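Local atomic coordinates of SAM-dependent O-methyltransferase (Thermotoga maritima, PDB entry 1O54), a protein that probably catalyses the S-adenosyl-L-methionine-dependent methylation of adenosine 58 in tRNA to N(1)-methyladenosine. Residues Thr119-Gly124 and Val140-Lys145. Numbering follows the deposited sequence.
Sequences TGVGSG and VFAYEK
Glu144 grips the glycine-rich turn through a single carboxylate oxygen, OE1, which accepts from Val121 N at 2.9 Å and from Gly122 N in a nearly straight bond (174° at the hydrogen). The two donors reach OE1 from opposite faces of the carboxylate plane. With CG anti to the backbone N (chi1 179°) and a bend at chi2, the chain curls back to the loop, while OE2 makes a salt bridge with Arg146. The second polar link is Thr119 OG1, which donates to Tyr143 O at 2.8 Å from above the carbonyl plane; Gly120 CA adds a C-H...O contact to the same oxygen. This is the class I methyltransferase arrangement: a GxG loop between strand 115-119 and helix 125-134 faces an acidic residue just past the next parallel strand, and Glu144 is a predicted S-adenosyl-L-methionine ligand. With an alanine here, the N-H groups of Val121 and Gly122 would probably lose their shared acceptor and Arg146 its charged mate. Apolar packing completes the contact: Val121 CG2 lies 3.6 Å from Ala142 CB and 3.7 Å from Glu144 CB, with Cys127 and Ala153 of the flanking helices also touching the valine.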
ATOM      1  N   THR A 119       7.070 -20.637 -19.727  1.00 24.01           N
ATOM      2  CA  THR A 119       8.522 -20.691 -19.845  1.00 24.41           C
ATOM      3  C   THR A 119       9.176 -19.479 -19.180  1.00 25.13           C
ATOM      4  O   THR A 119       8.633 -18.408 -19.305  1.00 25.14           O
ATOM      5  CB  THR A 119       8.912 -20.758 -21.324  1.00 25.33           C
ATOM      6  OG1 THR A 119      10.318 -21.069 -21.459  1.00 26.11           O
ATOM      7  CG2 THR A 119       8.699 -19.452 -22.084  1.00 26.31           C
ATOM      8  N   GLY A 120      10.306 -19.623 -18.486  1.00 25.80           N
ATOM      9  CA  GLY A 120      10.870 -20.863 -18.014  1.00 25.46           C
ATOM     10  C   GLY A 120      10.002 -21.455 -16.935  1.00 25.85           C
ATOM     11  O   GLY A 120       8.919 -20.949 -16.654  1.00 26.79           O
ATOM     12  N   VAL A 121      10.478 -22.528 -16.322  1.00 25.26           N
ATOM     13  CA  VAL A 121       9.682 -23.280 -15.386  1.00 25.91           C
ATOM     14  C   VAL A 121      10.235 -23.239 -13.969  1.00 25.79           C
ATOM     15  O   VAL A 121       9.481 -23.202 -12.998  1.00 25.50           O
ATOM     16  CB  VAL A 121       9.556 -24.730 -15.875  1.00 25.81           C
ATOM     17  CG1 VAL A 121       8.618 -25.504 -14.996  1.00 26.19           C
ATOM     18  CG2 VAL A 121       9.041 -24.726 -17.301  1.00 27.71           C
ATOM     19  N   GLY A 122      11.548 -23.319 -13.829  1.00 25.09           N
ATOM     20  CA  GLY A 122      12.129 -23.278 -12.487  1.00 25.93           C
ATOM     21  C   GLY A 122      11.716 -24.469 -11.660  1.00 25.64           C
ATOM     22  O   GLY A 122      11.752 -25.611 -12.120  1.00 26.35           O
ATOM     23  N   SER A 123      11.271 -24.194 -10.438  1.00 26.26           N
ATOM     24  CA  SER A 123      10.767 -25.211  -9.520  1.00 26.86           C
ATOM     25  C   SER A 123       9.397 -25.777  -9.915  1.00 25.87           C
ATOM     26  O   SER A 123       8.953 -26.778  -9.383  1.00 26.92           O
ATOM     27  CB  SER A 123      10.623 -24.588  -8.134  1.00 27.74           C
ATOM     28  OG  SER A 123       9.459 -23.753  -8.119  1.00 30.41           O
ATOM     29  N   GLY A 124       8.718 -25.125 -10.858  1.00 26.20           N
ATOM     30  CA  GLY A 124       7.391 -25.547 -11.257  1.00 25.89           C
ATOM     31  C   GLY A 124       6.267 -24.931 -10.466  1.00 26.68           C
ATOM     32  O   GLY A 124       5.106 -25.345 -10.640  1.00 25.75           O
ATOM     33  N   VAL A 140      -0.371 -27.922 -20.232  1.00 21.40           N
ATOM     34  CA  VAL A 140       0.677 -26.911 -20.117  1.00 20.71           C
ATOM     35  C   VAL A 140       1.920 -27.421 -20.831  1.00 21.35           C
ATOM     36  O   VAL A 140       2.429 -28.498 -20.524  1.00 22.13           O
ATOM     37  CB  VAL A 140       0.993 -26.571 -18.649  1.00 20.60           C
ATOM     38  CG1 VAL A 140       2.032 -25.454 -18.557  1.00 22.80           C
ATOM     39  CG2 VAL A 140      -0.301 -26.168 -17.935  1.00 21.94           C
ATOM     40  N   PHE A 141       2.381 -26.634 -21.803  1.00 20.95           N
ATOM     41  CA  PHE A 141       3.647 -26.924 -22.517  1.00 20.75           C
ATOM     42  C   PHE A 141       4.692 -26.056 -21.841  1.00 20.81           C
ATOM     43  O   PHE A 141       4.716 -24.821 -21.993  1.00 21.06           O
ATOM     44  CB  PHE A 141       3.491 -26.615 -24.002  1.00 21.67           C
ATOM     45  CG  PHE A 141       2.346 -27.343 -24.628  1.00 21.95           C
ATOM     46  CD1 PHE A 141       2.483 -28.652 -25.025  1.00 23.96           C
ATOM     47  CD2 PHE A 141       1.108 -26.721 -24.775  1.00 25.08           C
ATOM     48  CE1 PHE A 141       1.429 -29.338 -25.593  1.00 23.94           C
ATOM     49  CE2 PHE A 141       0.045 -27.407 -25.315  1.00 24.16           C
ATOM     50  CZ  PHE A 141       0.183 -28.706 -25.708  1.00 24.45           C
ATOM     51  N   ALA A 142       5.518 -26.717 -21.054  1.00 20.26           N
ATOM     52  CA  ALA A 142       6.472 -26.044 -20.179  1.00 20.43           C
ATOM     53  C   ALA A 142       7.886 -26.158 -20.714  1.00 21.23           C
ATOM     54  O   ALA A 142       8.504 -27.237 -20.653  1.00 22.61           O
ATOM     55  CB  ALA A 142       6.360 -26.636 -18.766  1.00 21.74           C
ATOM     56  N   TYR A 143       8.395 -25.048 -21.241  1.00 20.82           N
ATOM     57  CA  TYR A 143       9.700 -25.038 -21.860  1.00 20.72           C
ATOM     58  C   TYR A 143      10.752 -24.644 -20.829  1.00 22.03           C
ATOM     59  O   TYR A 143      10.681 -23.566 -20.234  1.00 21.08           O
ATOM     60  CB  TYR A 143       9.713 -24.069 -23.016  1.00 20.58           C
ATOM     61  CG  TYR A 143       8.959 -24.534 -24.233  1.00 20.84           C
ATOM     62  CD1 TYR A 143       7.581 -24.561 -24.265  1.00 22.60           C
ATOM     63  CD2 TYR A 143       9.643 -24.866 -25.402  1.00 20.59           C
ATOM     64  CE1 TYR A 143       6.897 -24.967 -25.423  1.00 24.96           C
ATOM     65  CE2 TYR A 143       8.980 -25.277 -26.544  1.00 22.10           C
ATOM     66  CZ  TYR A 143       7.616 -25.329 -26.548  1.00 23.31           C
ATOM     67  OH  TYR A 143       6.964 -25.732 -27.694  1.00 25.81           O
ATOM     68  N   GLU A 144      11.715 -25.518 -20.633  1.00 22.56           N
ATOM     69  CA  GLU A 144      12.788 -25.291 -19.684  1.00 23.72           C
ATOM     70  C   GLU A 144      14.040 -25.926 -20.187  1.00 25.51           C
ATOM     71  O   GLU A 144      14.213 -27.126 -20.040  1.00 26.29           O
ATOM     72  CB  GLU A 144      12.438 -25.886 -18.344  1.00 23.44           C
ATOM     73  CG  GLU A 144      13.507 -25.739 -17.281  1.00 24.61           C
ATOM     74  CD  GLU A 144      13.880 -24.309 -17.049  1.00 24.93           C
ATOM     75  OE1 GLU A 144      13.130 -23.591 -16.325  1.00 25.79           O
ATOM     76  OE2 GLU A 144      14.912 -23.886 -17.619  1.00 26.53           O
ATOM     77  N   LYS A 145      14.893 -25.107 -20.766  1.00 26.16           N
ATOM     78  CA  LYS A 145      16.169 -25.565 -21.330  1.00 28.28           C
ATOM     79  C   LYS A 145      17.189 -25.987 -20.260  1.00 27.97           C
ATOM     80  O   LYS A 145      18.159 -26.677 -20.571  1.00 28.86           O
ATOM     81  CB  LYS A 145      16.777 -24.457 -22.207  1.00 29.16           C
ATOM     82  CG  LYS A 145      17.132 -23.174 -21.450  1.00 31.92           C
ATOM     83  CD  LYS A 145      17.717 -22.116 -22.377  1.00 37.74           C
ATOM     84  CE  LYS A 145      17.817 -20.783 -21.667  1.00 39.15           C
ATOM     85  NZ  LYS A 145      18.499 -19.740 -22.506  1.00 41.46           N
TER